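Local coordinates for putative methyl-accepting chemotaxis signal transduction protein (Campylobacter jejuni, PDB 6W3V) that probably senses amino acids outside the cell through tandem Cache-type domains, one of which binds phenylalanine here, and relays the signal to the chemotaxis machinery, at residues 74-79 with 159-164; 88-93 with 106-111; 126-131 with 140-145. One frame throughout, in Å; residues are numbered along the deposited sequence.

Contact 1. Residues 74-79 with 159-164; sequences HSINAL and VDIPSE. With PHE (phenylalanine), chain C; SO4 (sulfate ion), chain D.
A78 lays its methyl group across the backbone of strand 152-162, where CB meets the carbonyl O of D160 at 3.5 Å and CD1 of I161 at 3.8 Å. The contact joins the end of helix 58-76 to a strand of the antiparallel Cache (PDC sensor) sheet, and a Schellman motif ends the helix at N77, whose positive phi turns the chain towards the sheet. Asparagine tolerates this left-handed backbone conformation well, and the small A78 lets the turn lie close. I161 leaves its strand pointing from the turn, yet with CG1 beside the backbone N (chi1 -55°) and a second bend at chi2 of -62° its CD1 folds back to meet the A78 methyl, and CG2 of I76 lies 4.4 Å from that same CD1. L79 N donates to D160 O at 2.9 Å, tying the turn to the strand, while L79 CB rests 4.3 Å from CD of P162, an apolar contact at the end of the strand. On the ligand side, D160 presents its carboxylate to phenylalanine. N80 binds OD2, while T142 and Y82 bind OD1, so the group is held at both oxygens and its negative charge probably favours an ammonium partner. The amino N of phenylalanine donates to D160 OD2 at 2.7 Å.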
loop_
_atom_site.group_PDB
_atom_site.type_symbol
_atom_site.label_atom_id
_atom_site.label_comp_id
_atom_site.label_asym_id
_atom_site.label_seq_id
_atom_site.Cartn_x
_atom_site.Cartn_y
_atom_site.Cartn_z
ATOM N N HIS A 74 13.075 13.143 -3.578
ATOM C CA HIS A 74 12.493 14.196 -4.407
ATOM C C HIS A 74 11.865 13.556 -5.639
ATOM O O HIS A 74 10.820 14.002 -6.139
ATOM C CB HIS A 74 13.541 15.198 -4.815
ATOM C CG HIS A 74 13.987 16.078 -3.698
ATOM N ND1 HIS A 74 15.161 16.779 -3.754
ATOM C CD2 HIS A 74 13.366 16.457 -2.557
ATOM C CE1 HIS A 74 15.239 17.572 -2.704
ATOM N NE2 HIS A 74 14.181 17.371 -1.933
ATOM N N SER A 75 12.534 12.590 -6.244
ATOM C CA SER A 75 12.136 12.052 -7.556
ATOM C C SER A 75 10.700 11.516 -7.503
ATOM O O SER A 75 9.988 11.637 -8.502
ATOM C CB SER A 75 13.104 10.990 -7.994
ATOM O OG SER A 75 12.947 9.821 -7.282
ATOM N N ILE A 76 10.290 10.948 -6.377
ATOM C CA ILE A 76 8.955 10.314 -6.207
ATOM C C ILE A 76 8.067 11.088 -5.249
ATOM O O ILE A 76 6.921 10.705 -5.028
ATOM C CB ILE A 76 9.046 8.845 -5.832
ATOM C CG1 ILE A 76 7.841 8.040 -6.257
ATOM C CG2 ILE A 76 9.395 8.657 -4.367
ATOM C CD1 ILE A 76 8.089 6.534 -6.191
ATOM N N ASN A 77 8.594 12.175 -4.681
ATOM C CA ASN A 77 7.885 12.919 -3.631
ATOM C C ASN A 77 7.504 11.985 -2.476
ATOM O O ASN A 77 6.403 12.030 -1.955
ATOM C CB ASN A 77 6.630 13.613 -4.187
ATOM C CG ASN A 77 6.043 14.625 -3.203
ATOM O OD1 ASN A 77 6.773 15.232 -2.415
ATOM N ND2 ASN A 77 4.726 14.802 -3.241
ATOM N N ALA A 78 8.468 11.195 -2.007
ATOM C CA ALA A 78 8.274 10.398 -0.802
ATOM C C ALA A 78 8.284 11.315 0.424
ATOM O O ALA A 78 8.797 12.442 0.380
ATOM C CB ALA A 78 9.329 9.331 -0.662
ATOM N N LEU A 79 7.720 10.851 1.538
ATOM C CA LEU A 79 7.679 11.628 2.762
ATOM C C LEU A 79 9.021 11.563 3.460
ATOM O O LEU A 79 9.502 12.571 3.932
ATOM C CB LEU A 79 6.562 11.112 3.673
ATOM C CG LEU A 79 6.223 12.065 4.807
ATOM C CD1 LEU A 79 5.589 13.343 4.226
ATOM C CD2 LEU A 79 5.316 11.420 5.848
ATOM N N VAL A 159 11.484 3.581 2.925
ATOM C CA VAL A 159 10.867 4.557 2.049
ATOM C C VAL A 159 9.401 4.716 2.492
ATOM O O VAL A 159 8.668 3.711 2.558
ATOM C CB VAL A 159 10.906 4.110 0.584
ATOM C CG1 VAL A 159 10.077 5.074 -0.272
ATOM C CG2 VAL A 159 12.314 3.989 0.076
ATOM N N ASP A 160 9.019 5.921 2.901
ATOM C CA ASP A 160 7.647 6.206 3.382
ATOM C C ASP A 160 6.878 6.936 2.298
ATOM O O ASP A 160 7.256 8.050 1.906
ATOM C CB ASP A 160 7.665 7.107 4.615
ATOM C CG ASP A 160 8.292 6.459 5.854
ATOM O OD1 ASP A 160 8.509 5.223 5.865
ATOM O OD2 ASP A 160 8.497 7.234 6.812
ATOM N N ILE A 161 5.781 6.323 1.878
ATOM C CA ILE A 161 4.882 6.926 0.916
ATOM C C ILE A 161 3.557 7.207 1.619
ATOM O O ILE A 161 3.055 6.333 2.320
ATOM C CB ILE A 161 4.636 5.982 -0.261
ATOM C CG1 ILE A 161 5.943 5.529 -0.936
ATOM C CG2 ILE A 161 3.701 6.627 -1.285
ATOM C CD1 ILE A 161 6.766 6.631 -1.539
ATOM N N PRO A 162 3.020 8.433 1.518
ATOM C CA PRO A 162 1.743 8.691 2.191
ATOM C C PRO A 162 0.660 7.731 1.729
ATOM O O PRO A 162 0.506 7.481 0.534
ATOM C CB PRO A 162 1.425 10.115 1.773
ATOM C CG PRO A 162 2.771 10.732 1.503
ATOM C CD PRO A 162 3.576 9.640 0.899
ATOM N N SER A 163 -0.054 7.132 2.675
ATOM C CA SER A 163 -1.138 6.233 2.336
ATOM C C SER A 163 -2.230 6.978 1.589
ATOM O O SER A 163 -2.928 6.365 0.749
ATOM C CB SER A 163 -1.688 5.501 3.566
ATOM O OG SER A 163 -2.017 6.432 4.557
ATOM N N GLU A 164 -2.344 8.286 1.808
ATOM C CA GLU A 164 -3.302 9.116 1.044
ATOM C C GLU A 164 -3.056 8.963 -0.455
ATOM O O GLU A 164 -3.996 9.081 -1.246
ATOM C CB GLU A 164 -3.198 10.609 1.428
ATOM C CG GLU A 164 -4.259 11.501 0.798
ATOM C CD GLU A 164 -4.282 12.898 1.384
ATOM O OE1 GLU A 164 -3.426 13.180 2.238
ATOM O OE2 GLU A 164 -5.175 13.708 1.026
HETATM N N PHE C . 7.991 6.244 9.269
HETATM C CA PHE C . 9.157 5.841 10.089
HETATM C C PHE C . 8.651 5.400 11.454
HETATM O O PHE C . 7.727 6.049 11.975
HETATM C CB PHE C . 10.085 7.052 10.262
HETATM C CG PHE C . 11.317 6.772 11.027
HETATM C CD1 PHE C . 11.279 6.806 12.387
HETATM C CD2 PHE C . 12.496 6.532 10.386
HETATM C CE1 PHE C . 12.424 6.619 13.125
HETATM C CE2 PHE C . 13.616 6.290 11.120
HETATM C CZ PHE C . 13.553 6.229 12.489
HETATM O OXT PHE C . 9.188 4.426 12.019
HETATM S S SO4 D . 12.919 19.372 0.743
HETATM O O1 SO4 D . 11.670 18.596 0.779
HETATM O O2 SO4 D . 13.092 19.912 2.111
HETATM O O3 SO4 D . 14.093 18.516 0.420
HETATM O O4 SO4 D . 12.746 20.433 -0.251
#

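Contact 2. Residues 88-93 with 106-111; sequences GKVLLS and DDLDIK. With PHE (phenylalanine), chain C.
L108 touches both the ring of the bound phenylalanine and two residues of strand 90-94. Its CB lies 3.7 Å from CE1 of the ligand, and CG is a little farther from the same carbon. CG stands beside the backbone N (chi1 -72°), and with chi2 at 180° CD1 reaches on to ligand CZ at 3.8 Å. This methyl also closes on the strand, 3.9 Å from CG1 of V90 and 4.1 Å from CD2 of L92, both crossed at about a right angle. Strand 90-94 belongs to the Cache sheet, and the loop leading to helix 114-119 folds over it to form the apolar end of the ligand pocket. Branched apolar residues suit this place, since each can offer methyls to the ring and to the strand at once: I110 brings CG2 to ligand CZ at 3.6 Å, while its other branch carries CD1 to 3.6 Å from the carbonyl O of K89. At G88, with phi 90° and psi near zero, a side chain would press against the preceding carbonyl O, so glycine fits. G88 O accepts hydrogen bonds from two waters, one bound by L108 N and the other by I110 N. Farther out, the aliphatic part of K89 runs alongside D106, CG towards CB, before NZ forms a salt bridge with E58.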
loop_
_atom_site.group_PDB
_atom_site.type_symbol
_atom_site.label_atom_id
_atom_site.label_comp_id
_atom_site.label_asym_id
_atom_site.label_seq_id
_atom_site.Cartn_x
_atom_site.Cartn_y
_atom_site.Cartn_z
ATOM N N GLY A 88 22.132 1.614 15.688
ATOM C CA GLY A 88 20.939 2.336 16.078
ATOM C C GLY A 88 20.737 3.704 15.497
ATOM O O GLY A 88 19.722 4.339 15.753
ATOM N N LYS A 89 21.720 4.180 14.769
ATOM C CA LYS A 89 21.625 5.495 14.142
ATOM C C LYS A 89 20.918 5.318 12.800
ATOM O O LYS A 89 21.022 4.276 12.174
ATOM C CB LYS A 89 22.986 6.121 13.972
ATOM C CG LYS A 89 23.687 6.355 15.304
ATOM C CD LYS A 89 24.872 7.262 15.145
ATOM C CE LYS A 89 25.746 7.196 16.412
ATOM N NZ LYS A 89 26.754 8.241 16.346
ATOM N N VAL A 90 20.302 6.397 12.334
ATOM C CA VAL A 90 19.589 6.378 11.067
ATOM C C VAL A 90 19.879 7.655 10.315
ATOM O O VAL A 90 19.783 8.776 10.866
ATOM C CB VAL A 90 18.079 6.148 11.235
ATOM C CG1 VAL A 90 17.471 7.189 12.132
ATOM C CG2 VAL A 90 17.353 6.116 9.906
ATOM N N LEU A 91 20.200 7.486 9.038
ATOM C CA LEU A 91 20.366 8.619 8.120
ATOM C C LEU A 91 19.020 8.931 7.529
ATOM O O LEU A 91 18.420 8.072 6.855
ATOM C CB LEU A 91 21.357 8.316 7.035
ATOM C CG LEU A 91 21.656 9.464 6.100
ATOM C CD1 LEU A 91 22.360 10.607 6.820
ATOM C CD2 LEU A 91 22.464 8.979 4.936
ATOM N N LEU A 92 18.516 10.119 7.861
ATOM C CA LEU A 92 17.104 10.440 7.559
ATOM C C LEU A 92 17.012 11.608 6.614
ATOM O O LEU A 92 17.446 12.702 6.930
ATOM C CB LEU A 92 16.374 10.761 8.873
ATOM C CG LEU A 92 14.951 11.255 8.806
ATOM C CD1 LEU A 92 14.029 10.260 8.105
ATOM C CD2 LEU A 92 14.491 11.595 10.220
ATOM N N SER A 93 16.352 11.365 5.475
ATOM C CA SER A 93 16.009 12.414 4.519
ATOM C C SER A 93 14.496 12.625 4.592
ATOM O O SER A 93 13.720 11.695 4.287
ATOM C CB SER A 93 16.389 12.026 3.098
ATOM O OG SER A 93 16.094 13.044 2.177
ATOM N N ASP A 106 20.520 9.803 16.242
ATOM C CA ASP A 106 20.803 8.730 17.216
ATOM C C ASP A 106 19.674 8.518 18.217
ATOM O O ASP A 106 19.767 7.662 19.101
ATOM C CB ASP A 106 22.177 8.924 17.913
ATOM C CG ASP A 106 22.244 10.182 18.779
ATOM O OD1 ASP A 106 21.188 10.777 19.063
ATOM O OD2 ASP A 106 23.379 10.587 19.140
ATOM N N ASP A 107 18.574 9.254 18.047
ATOM C CA ASP A 107 17.569 9.331 19.076
ATOM C C ASP A 107 16.239 8.734 18.672
ATOM O O ASP A 107 15.238 9.078 19.290
ATOM C CB ASP A 107 17.348 10.796 19.462
ATOM C CG ASP A 107 16.857 11.635 18.292
ATOM O OD1 ASP A 107 17.467 11.569 17.215
ATOM O OD2 ASP A 107 15.798 12.271 18.399
ATOM N N LEU A 108 16.215 7.851 17.666
ATOM C CA LEU A 108 14.965 7.397 17.027
ATOM C C LEU A 108 14.550 5.908 17.205
ATOM O O LEU A 108 13.516 5.487 16.714
ATOM C CB LEU A 108 14.987 7.793 15.540
ATOM C CG LEU A 108 14.809 9.288 15.262
ATOM C CD1 LEU A 108 14.855 9.563 13.769
ATOM C CD2 LEU A 108 13.495 9.811 15.843
ATOM N N ASP A 109 15.285 5.130 17.987
ATOM C CA ASP A 109 14.812 3.807 18.474
ATOM C C ASP A 109 14.482 2.790 17.368
ATOM O O ASP A 109 13.444 2.100 17.419
ATOM C CB ASP A 109 13.597 3.965 19.406
ATOM C CG ASP A 109 13.897 4.825 20.619
ATOM O OD1 ASP A 109 14.916 4.554 21.304
ATOM O OD2 ASP A 109 13.066 5.710 20.937
ATOM N N ILE A 110 15.356 2.678 16.372
ATOM C CA ILE A 110 14.997 2.043 15.111
ATOM C C ILE A 110 14.816 0.560 15.239
ATOM O O ILE A 110 14.077 -0.054 14.495
ATOM C CB ILE A 110 15.966 2.370 13.965
ATOM C CG1 ILE A 110 17.348 1.770 14.200
ATOM C CG2 ILE A 110 16.026 3.872 13.765
ATOM C CD1 ILE A 110 18.312 2.001 13.068
ATOM N N LYS A 111 15.452 -0.046 16.227
ATOM C CA LYS A 111 15.381 -1.496 16.351
ATOM C C LYS A 111 14.062 -1.979 16.955
ATOM O O LYS A 111 13.762 -3.180 16.942
ATOM C CB LYS A 111 16.566 -2.043 17.143
ATOM C CG LYS A 111 17.879 -1.969 16.364
ATOM C CD LYS A 111 19.047 -2.583 17.098
ATOM C CE LYS A 111 20.253 -2.710 16.203
ATOM N NZ LYS A 111 21.420 -3.328 16.910
HETATM N N PHE C . 7.991 6.244 9.269
HETATM C CA PHE C . 9.157 5.841 10.089
HETATM C C PHE C . 8.651 5.400 11.454
HETATM O O PHE C . 7.727 6.049 11.975
HETATM C CB PHE C . 10.085 7.052 10.262
HETATM C CG PHE C . 11.317 6.772 11.027
HETATM C CD1 PHE C . 11.279 6.806 12.387
HETATM C CD2 PHE C . 12.496 6.532 10.386
HETATM C CE1 PHE C . 12.424 6.619 13.125
HETATM C CE2 PHE C . 13.616 6.290 11.120
HETATM C CZ PHE C . 13.553 6.229 12.489
HETATM O OXT PHE C . 9.188 4.426 12.019
HETATM O O HOH W 1 18.301 6.769 15.847
HETATM O O HOH W 2 17.938 3.678 17.480
#

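Contact 3. Residues 126-131 with 140-145; sequences FVTPAY and VITYSK. With PHE (phenylalanine), chain C.
F126 pairs with S144 and Y131 with V140 as antiparallel hydrogen-bonded pairs, but the register slips by one residue between them, with a short loop containing P129, which has no N-H to offer, between the two ladders. T128 mends part of the break. Its N donates to T142 O, and its OG1, set between the backbone N and the carbonyl carbon (chi1 69°), takes the N-H of T142 at 3.0 Å in place of a carbonyl. The same hydroxyl donates to P129 O at 2.8 Å from above the carbonyl plane, a double role that threonine can fill. On one face, V127 CG1 packs 3.7 Å from I141 CG2, and its CG2 runs beside the Y143 ring. On the other, a water donates to both F126 O and S144 OG, the latter also bonded to W115 O. Beta-branched V140 brings CG2 over one face of the Y131 ring, 4.0 Å from its centroid, in a CH-pi contact. The phenolic OH donates to T142 OG1 at 2.6 Å, making T142 the second-shell residue that positions this oxygen. Y131 OH accepts an N-H from the amino N of phenylalanine at 2.8 Å. A beta hairpin thus supplies part of the amino-group site of a Cache ligand pocket.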
loop_
_atom_site.group_PDB
_atom_site.type_symbol
_atom_site.label_atom_id
_atom_site.label_comp_id
_atom_site.label_asym_id
_atom_site.label_seq_id
_atom_site.Cartn_x
_atom_site.Cartn_y
_atom_site.Cartn_z
ATOM N N PHE A 126 9.998 -5.472 2.346
ATOM C CA PHE A 126 8.918 -5.617 3.308
ATOM C C PHE A 126 8.007 -4.413 3.177
ATOM O O PHE A 126 8.482 -3.267 3.065
ATOM C CB PHE A 126 9.448 -5.665 4.743
ATOM C CG PHE A 126 8.366 -5.903 5.755
ATOM C CD1 PHE A 126 7.762 -7.138 5.845
ATOM C CD2 PHE A 126 7.875 -4.859 6.542
ATOM C CE1 PHE A 126 6.695 -7.342 6.685
ATOM C CE2 PHE A 126 6.843 -5.077 7.410
ATOM C CZ PHE A 126 6.241 -6.307 7.476
ATOM N N VAL A 127 6.710 -4.657 3.116
ATOM C CA VAL A 127 5.711 -3.589 2.994
ATOM C C VAL A 127 4.868 -3.591 4.275
ATOM O O VAL A 127 4.185 -4.584 4.588
ATOM C CB VAL A 127 4.812 -3.748 1.747
ATOM C CG1 VAL A 127 3.902 -2.530 1.561
ATOM C CG2 VAL A 127 5.671 -4.009 0.515
ATOM N N THR A 128 4.839 -2.462 4.963
ATOM C CA THR A 128 4.077 -2.361 6.204
ATOM C C THR A 128 2.630 -2.067 5.915
ATOM O O THR A 128 2.312 -1.494 4.897
ATOM C CB THR A 128 4.577 -1.227 7.105
ATOM O OG1 THR A 128 4.287 0.066 6.539
ATOM C CG2 THR A 128 6.066 -1.357 7.391
ATOM N N PRO A 129 1.749 -2.478 6.821
ATOM C CA PRO A 129 0.451 -1.820 6.864
ATOM C C PRO A 129 0.607 -0.312 6.995
ATOM O O PRO A 129 1.646 0.191 7.447
ATOM C CB PRO A 129 -0.246 -2.463 8.064
ATOM C CG PRO A 129 0.581 -3.642 8.450
ATOM C CD PRO A 129 1.982 -3.326 7.992
ATOM N N ALA A 130 -0.441 0.436 6.694
ATOM C CA ALA A 130 -0.403 1.839 6.932
ATOM C C ALA A 130 -0.310 2.130 8.444
ATOM O O ALA A 130 -0.953 1.458 9.274
ATOM C CB ALA A 130 -1.645 2.493 6.334
ATOM N N TYR A 131 0.421 3.165 8.795
ATOM C CA TYR A 131 0.597 3.538 10.205
ATOM C C TYR A 131 1.030 5.004 10.266
ATOM O O TYR A 131 1.460 5.575 9.252
ATOM C CB TYR A 131 1.641 2.639 10.896
ATOM C CG TYR A 131 3.015 2.901 10.374
ATOM C CD1 TYR A 131 3.495 2.269 9.230
ATOM C CD2 TYR A 131 3.896 3.674 11.120
ATOM C CE1 TYR A 131 4.779 2.539 8.756
ATOM C CE2 TYR A 131 5.142 3.971 10.648
ATOM C CZ TYR A 131 5.592 3.397 9.478
ATOM O OH TYR A 131 6.840 3.702 9.034
ATOM N N VAL A 140 1.466 6.541 6.610
ATOM C CA VAL A 140 2.365 6.118 5.560
ATOM C C VAL A 140 2.311 4.622 5.391
ATOM O O VAL A 140 1.904 3.902 6.294
ATOM C CB VAL A 140 3.825 6.537 5.785
ATOM C CG1 VAL A 140 3.982 8.037 5.876
ATOM C CG2 VAL A 140 4.419 5.836 6.989
ATOM N N ILE A 141 2.706 4.183 4.194
ATOM C CA ILE A 141 3.065 2.816 3.888
ATOM C C ILE A 141 4.577 2.848 3.746
ATOM O O ILE A 141 5.114 3.669 3.000
ATOM C CB ILE A 141 2.389 2.283 2.635
ATOM C CG1 ILE A 141 0.891 2.223 2.877
ATOM C CG2 ILE A 141 2.935 0.941 2.216
ATOM C CD1 ILE A 141 0.098 2.196 1.584
ATOM N N THR A 142 5.266 1.949 4.447
ATOM C CA THR A 142 6.738 1.899 4.388
ATOM C C THR A 142 7.177 0.677 3.626
ATOM O O THR A 142 6.666 -0.423 3.830
ATOM C CB THR A 142 7.336 1.895 5.799
ATOM O OG1 THR A 142 6.999 3.122 6.460
ATOM C CG2 THR A 142 8.852 1.733 5.784
ATOM N N TYR A 143 8.140 0.895 2.720
ATOM C CA TYR A 143 8.821 -0.143 1.978
ATOM C C TYR A 143 10.224 -0.201 2.588
ATOM O O TYR A 143 10.945 0.794 2.530
ATOM C CB TYR A 143 8.862 0.218 0.503
ATOM C CG TYR A 143 7.485 0.431 -0.086
ATOM C CD1 TYR A 143 6.839 1.632 0.071
ATOM C CD2 TYR A 143 6.807 -0.602 -0.684
ATOM C CE1 TYR A 143 5.533 1.803 -0.391
ATOM C CE2 TYR A 143 5.508 -0.445 -1.167
ATOM C CZ TYR A 143 4.878 0.754 -0.967
ATOM O OH TYR A 143 3.593 0.933 -1.468
ATOM N N SER A 144 10.599 -1.350 3.113
ATOM C CA SER A 144 11.924 -1.480 3.725
ATOM C C SER A 144 12.693 -2.625 3.086
ATOM O O SER A 144 12.112 -3.595 2.624
ATOM C CB SER A 144 11.864 -1.571 5.231
ATOM O OG SER A 144 11.193 -2.697 5.671
ATOM N N LYS A 145 14.028 -2.541 3.151
ATOM C CA LYS A 145 14.866 -3.532 2.501
ATOM C C LYS A 145 16.226 -3.508 3.180
ATOM O O LYS A 145 16.873 -2.450 3.277
ATOM C CB LYS A 145 15.065 -3.160 1.018
ATOM C CG LYS A 145 15.750 -4.171 0.141
ATOM C CD LYS A 145 15.082 -5.513 0.108
ATOM C CE LYS A 145 15.435 -6.326 -1.126
ATOM N NZ LYS A 145 16.797 -6.912 -0.983
HETATM N N PHE C . 7.991 6.244 9.269
HETATM C CA PHE C . 9.157 5.841 10.089
HETATM C C PHE C . 8.651 5.400 11.454
HETATM O O PHE C . 7.727 6.049 11.975
HETATM C CB PHE C . 10.085 7.052 10.262
HETATM C CG PHE C . 11.317 6.772 11.027
HETATM C CD1 PHE C . 11.279 6.806 12.387
HETATM C CD2 PHE C . 12.496 6.532 10.386
HETATM C CE1 PHE C . 12.424 6.619 13.125
HETATM C CE2 PHE C . 13.616 6.290 11.120
HETATM C CZ PHE C . 13.553 6.229 12.489
HETATM O OXT PHE C . 9.188 4.426 12.019
HETATM O O HOH W 3 8.761 -1.846 5.675
#

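All three contacts reach one six-stranded antiparallel sheet within the first PDC sensor domain, and each touches the bound phenylalanine. Contacts 1 and 3 are neighbours, centres 11 Å apart, on the adjacent strands 152-162 and 139-149, and both meet the ligand's amino group. Contact 2 lies about 19 Å from contact 1 and 16 Å from contact 3, centre to centre, at the ring end of the pocket. Along the chain, contact 1 spans the other two, which follow each other within it. Strand 152-162 follows strand 139-149 and pairs with it, and residues far apart in sequence meet at one amino acid, consistent with a pocket built from both strands and loops of a ligand-sensing domain.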